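Local coordinates for N-acetylmuramoyl-L-alanine amidase domain-containing protein SAOUHSC_02979 (Staphylococcus aureus, PDB 5T1Q) that probably cleaves bacterial cell-wall peptidoglycan as a secreted amidase, this chain joining a glucosaminidase-family part to a C-terminal CHAP domain, at residues 109-114 with 138-143; 3-8 with 187-192. All blocks are in the same frame, centred on the assembly; numbering follows the deposited sequence.

In the fold
The chain opens with a short irregular segment whose residues 3-8 lead into the short helix 9-13. In contact 2 this segment meets residues 187-192, between helices 178-185 and 195-205, and so closes a loop of nearly 180 residues. Contact 1 is nested inside that loop: the connection after helix 82-93 reaches residues 138-143 at the end of the hairpin 119-128/131-140, only 24 residues further on. The two contacts, with centres about 14 Å apart, also touch directly. Y189 OH hydrogen-bonds to F109 O, and K112 NZ to L6 O. Together they tie the N-terminal segment to the helices and hairpin of the glucosaminidase-family part.

Contact 1. Residues 109-114 with 138-143; sequences FGIKGA and GFRKYP
R140 and I111 meet through backbone and side chain alike where an irregular loop lies across the end of a beta-hairpin strand, in the glucosaminidase-family part of the chain (lysozyme clan). The two segments run 88° apart, and their pairing is a single beta bridge between K112 and F139. Two nearly straight bonds flank it: R140 N to I111 O (3.1 Å) and G113 N to G138 O (2.8 Å). R140 adds a more bent bond from NE to K112 O (3.0 Å, 133°). Its CG lies beside the backbone N, anti to the carbonyl carbon (chi1 -58°), and from there the chain runs extended to NE, bringing the guanidinium under I111 CG2, which sits over one face near the rim, 3.5 Å from R140 NE. I111 CD1 also touches Y142 OH, at 3.8 Å. The bridged residues also meet through their side chains: K112 CG makes a CH-pi contact over one face of the F139 ring, 4.0 Å from its centroid, while G110 O approaches the edge at F139 CE2 (3.5 Å). Further out, D151 of helix 145-158 accepts both R140 NH1, in a salt bridge, and Y142 OH, so one carboxylate oxygen, OD2, serves both side chains, and E11 pairs with K112 NZ. S119 OG can give its one proton to G113 O or F139 O, or share it between these acceptors, which lie 3.3 Å apart.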
# COMPACT_ATOMS: atom_id res chain seq x y z
N PHE A 109 -5.61 0.38 -12.40
CA PHE A 109 -6.68 0.35 -11.40
C PHE A 109 -6.90 -0.99 -10.72
O PHE A 109 -7.86 -1.14 -9.96
CB PHE A 109 -7.98 0.82 -12.07
CG PHE A 109 -7.88 2.19 -12.62
CD1 PHE A 109 -7.36 2.42 -13.87
CD2 PHE A 109 -8.27 3.27 -11.85
CE1 PHE A 109 -7.23 3.70 -14.37
CE2 PHE A 109 -8.14 4.56 -12.35
CZ PHE A 109 -7.62 4.77 -13.60
N GLY A 110 -6.02 -1.95 -10.96
CA GLY A 110 -6.16 -3.27 -10.36
C GLY A 110 -7.47 -3.96 -10.72
O GLY A 110 -8.10 -4.60 -9.87
N ILE A 111 -7.88 -3.83 -11.97
CA ILE A 111 -9.13 -4.43 -12.44
C ILE A 111 -8.85 -5.88 -12.82
O ILE A 111 -7.97 -6.14 -13.65
CB ILE A 111 -9.73 -3.67 -13.64
CG1 ILE A 111 -9.89 -2.19 -13.29
CG2 ILE A 111 -11.09 -4.27 -14.03
CD1 ILE A 111 -10.42 -1.35 -14.43
N LYS A 112 -9.60 -6.80 -12.22
CA LYS A 112 -9.47 -8.24 -12.47
C LYS A 112 -10.17 -8.66 -13.77
O LYS A 112 -11.00 -7.93 -14.30
CB LYS A 112 -10.04 -9.04 -11.30
CG LYS A 112 -9.19 -8.95 -10.02
CD LYS A 112 -9.90 -9.53 -8.80
CE LYS A 112 -10.21 -11.01 -8.94
NZ LYS A 112 -10.86 -11.57 -7.72
N GLY A 113 -9.79 -9.84 -14.28
CA GLY A 113 -10.36 -10.40 -15.50
C GLY A 113 -9.39 -10.36 -16.68
O GLY A 113 -8.18 -10.56 -16.51
N ALA A 114 -9.94 -10.13 -17.87
CA ALA A 114 -9.15 -10.04 -19.10
C ALA A 114 -9.69 -8.90 -19.96
O ALA A 114 -10.85 -8.52 -19.85
CB ALA A 114 -9.22 -11.35 -19.86
N GLY A 138 -6.37 -13.48 -12.07
CA GLY A 138 -6.09 -12.92 -13.39
C GLY A 138 -6.49 -11.46 -13.44
O GLY A 138 -7.58 -11.10 -13.05
N PHE A 139 -5.58 -10.62 -13.93
CA PHE A 139 -5.83 -9.20 -14.06
C PHE A 139 -5.79 -8.83 -15.52
O PHE A 139 -5.10 -9.47 -16.32
CB PHE A 139 -4.80 -8.38 -13.28
CG PHE A 139 -5.02 -8.36 -11.80
CD1 PHE A 139 -4.56 -9.40 -11.01
CD2 PHE A 139 -5.69 -7.30 -11.20
CE1 PHE A 139 -4.76 -9.38 -9.63
CE2 PHE A 139 -5.88 -7.27 -9.81
CZ PHE A 139 -5.42 -8.32 -9.03
N ARG A 140 -6.54 -7.79 -15.87
CA ARG A 140 -6.63 -7.34 -17.24
C ARG A 140 -5.28 -6.78 -17.69
O ARG A 140 -4.65 -6.01 -16.97
CB ARG A 140 -7.74 -6.29 -17.39
CG ARG A 140 -9.10 -6.81 -16.96
CD ARG A 140 -10.24 -5.84 -17.26
NE ARG A 140 -11.51 -6.37 -16.76
CZ ARG A 140 -12.69 -5.75 -16.86
NH1 ARG A 140 -12.80 -4.56 -17.45
NH2 ARG A 140 -13.79 -6.32 -16.35
N LYS A 141 -4.84 -7.24 -18.86
CA LYS A 141 -3.59 -6.83 -19.48
C LYS A 141 -3.96 -5.96 -20.67
O LYS A 141 -4.65 -6.41 -21.59
CB LYS A 141 -2.84 -8.09 -19.92
CG LYS A 141 -1.49 -7.88 -20.59
CD LYS A 141 -0.93 -9.23 -21.01
CE LYS A 141 0.38 -9.11 -21.77
NZ LYS A 141 1.47 -8.62 -20.90
N TYR A 142 -3.51 -4.70 -20.65
CA TYR A 142 -3.83 -3.75 -21.71
C TYR A 142 -2.63 -3.47 -22.59
O TYR A 142 -1.50 -3.64 -22.16
CB TYR A 142 -4.29 -2.44 -21.09
CG TYR A 142 -5.43 -2.55 -20.11
CD1 TYR A 142 -5.19 -2.73 -18.75
CD2 TYR A 142 -6.75 -2.45 -20.53
CE1 TYR A 142 -6.23 -2.82 -17.84
CE2 TYR A 142 -7.79 -2.54 -19.63
CZ TYR A 142 -7.53 -2.72 -18.28
OH TYR A 142 -8.57 -2.80 -17.38
N PRO A 143 -2.87 -3.02 -23.85
CA PRO A 143 -1.74 -2.67 -24.73
C PRO A 143 -0.98 -1.43 -24.22
O PRO A 143 0.21 -1.29 -24.49
CB PRO A 143 -2.42 -2.35 -26.08
CG PRO A 143 -3.79 -2.92 -26.00
CD PRO A 143 -4.17 -2.94 -24.55

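Contact 2. Residues 3-8 with 187-192; sequences NPQLPT and KTYATD
T188 O accepts two hydrogen bonds, from the N3 side-chain amide and from the hydroxyl of Y167. The N3 ND2 bond to T188 O is 2.9 Å long and close to straight (161°); the oxygen lies in the plane of the amide, whereas the donor stands above the carbonyl plane of T188. N3 reaches across because its CG is anti to the backbone N (chi1 -176°). The other end of the same amide is also held: OD1 accepts Q5 N at 3.0 Å, forming an Asx turn inside a type I beta turn that L6 N to N3 O closes. The asparagine is thus fixed at both ends, which sets its rotation, and one short turn presents N3, Q5 and L6 to the facing loop.

The Q5 side chain runs alongside that of Y189 in the same direction. The bent glutamine chain places Q5 NE2 over one ring face, offset toward the rim and 3.9 Å from Y189 CE2, with amide and ring planes 35° apart. The amide is steered by G110 O, bonded to NE2, and by K112 N, bonded to OE1. L6 packs its two methyls on the facing backbone, CD1 against K187 O and CD2 against A190 C (both 3.8 Å). P7 CD packs against T191 CG2 at 3.5 Å, while T191 OG1 turns to E126 and A127 N.

Neighbouring elements enclose the contact from several sides. Y189 packs on Q88 and E92 of helix 82-93 and on Y195 of helix 195-205, P7 rests on Y133 and I135 of strand 131-140, and T8 caps the start of helix 9-13.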
# COMPACT_ATOMS: atom_id res chain seq x y z
N ASN A 3 -19.58 -10.58 -7.79
CA ASN A 3 -18.72 -9.42 -8.14
C ASN A 3 -17.27 -9.85 -8.47
O ASN A 3 -16.53 -10.29 -7.59
CB ASN A 3 -18.73 -8.42 -6.97
CG ASN A 3 -17.95 -7.13 -7.26
OD1 ASN A 3 -17.19 -7.02 -8.22
ND2 ASN A 3 -18.15 -6.14 -6.39
N PRO A 4 -16.86 -9.71 -9.75
CA PRO A 4 -15.50 -10.11 -10.17
C PRO A 4 -14.32 -9.39 -9.47
O PRO A 4 -13.23 -9.95 -9.41
CB PRO A 4 -15.50 -9.81 -11.67
CG PRO A 4 -16.92 -9.95 -12.07
CD PRO A 4 -17.69 -9.36 -10.93
N GLN A 5 -14.53 -8.16 -8.98
CA GLN A 5 -13.46 -7.43 -8.28
C GLN A 5 -13.15 -7.99 -6.89
O GLN A 5 -12.14 -7.61 -6.29
CB GLN A 5 -13.78 -5.93 -8.15
CG GLN A 5 -13.38 -5.11 -9.36
CD GLN A 5 -11.90 -5.17 -9.63
OE1 GLN A 5 -11.48 -5.68 -10.66
NE2 GLN A 5 -11.08 -4.71 -8.69
N LEU A 6 -14.00 -8.86 -6.37
CA LEU A 6 -13.78 -9.43 -5.04
C LEU A 6 -13.33 -10.87 -5.19
O LEU A 6 -13.38 -11.41 -6.29
CB LEU A 6 -15.05 -9.30 -4.19
CG LEU A 6 -15.58 -7.86 -4.02
CD1 LEU A 6 -16.90 -7.89 -3.27
CD2 LEU A 6 -14.58 -6.96 -3.31
N PRO A 7 -12.83 -11.49 -4.10
CA PRO A 7 -12.41 -12.89 -4.20
C PRO A 7 -13.56 -13.84 -4.53
O PRO A 7 -14.63 -13.75 -3.94
CB PRO A 7 -11.87 -13.20 -2.80
CG PRO A 7 -11.49 -11.88 -2.22
CD PRO A 7 -12.45 -10.89 -2.81
N THR A 8 -13.32 -14.73 -5.48
CA THR A 8 -14.29 -15.74 -5.86
C THR A 8 -14.14 -16.94 -4.93
O THR A 8 -13.18 -17.02 -4.16
CB THR A 8 -14.08 -16.22 -7.30
OG1 THR A 8 -12.78 -16.80 -7.42
CG2 THR A 8 -14.21 -15.06 -8.28
N LYS A 187 -17.09 -1.35 -0.36
CA LYS A 187 -17.44 -2.78 -0.38
C LYS A 187 -17.73 -3.35 -1.75
O LYS A 187 -18.03 -4.53 -1.88
CB LYS A 187 -18.60 -3.03 0.61
CG LYS A 187 -18.12 -2.96 2.06
CD LYS A 187 -19.19 -2.61 3.08
CE LYS A 187 -18.52 -2.28 4.42
NZ LYS A 187 -19.45 -1.78 5.46
N THR A 188 -17.59 -2.53 -2.78
CA THR A 188 -17.87 -2.95 -4.15
C THR A 188 -16.63 -3.09 -5.02
O THR A 188 -16.70 -3.68 -6.11
CB THR A 188 -18.82 -1.94 -4.81
OG1 THR A 188 -18.22 -0.64 -4.76
CG2 THR A 188 -20.15 -1.89 -4.08
N TYR A 189 -15.50 -2.56 -4.56
CA TYR A 189 -14.27 -2.57 -5.35
C TYR A 189 -13.12 -3.33 -4.71
O TYR A 189 -12.33 -3.95 -5.43
CB TYR A 189 -13.83 -1.13 -5.60
CG TYR A 189 -12.96 -0.96 -6.81
CD1 TYR A 189 -13.53 -0.75 -8.06
CD2 TYR A 189 -11.57 -1.03 -6.73
CE1 TYR A 189 -12.74 -0.59 -9.19
CE2 TYR A 189 -10.77 -0.88 -7.85
CZ TYR A 189 -11.36 -0.66 -9.08
OH TYR A 189 -10.60 -0.50 -10.20
N ALA A 190 -13.03 -3.28 -3.38
CA ALA A 190 -11.95 -3.94 -2.64
C ALA A 190 -12.42 -4.49 -1.31
O ALA A 190 -13.49 -4.12 -0.79
CB ALA A 190 -10.81 -2.95 -2.40
N THR A 191 -11.62 -5.39 -0.75
CA THR A 191 -11.92 -6.00 0.55
C THR A 191 -11.32 -5.18 1.70
O THR A 191 -11.75 -5.28 2.85
CB THR A 191 -11.37 -7.43 0.60
OG1 THR A 191 -9.96 -7.39 0.34
CG2 THR A 191 -12.03 -8.30 -0.45
N ASP A 192 -10.32 -4.37 1.37
CA ASP A 192 -9.63 -3.51 2.33
C ASP A 192 -10.66 -2.66 3.07
O ASP A 192 -11.30 -1.81 2.47
CB ASP A 192 -8.61 -2.63 1.57
CG ASP A 192 -7.74 -1.77 2.48
OD1 ASP A 192 -8.03 -1.63 3.69
OD2 ASP A 192 -6.75 -1.22 1.96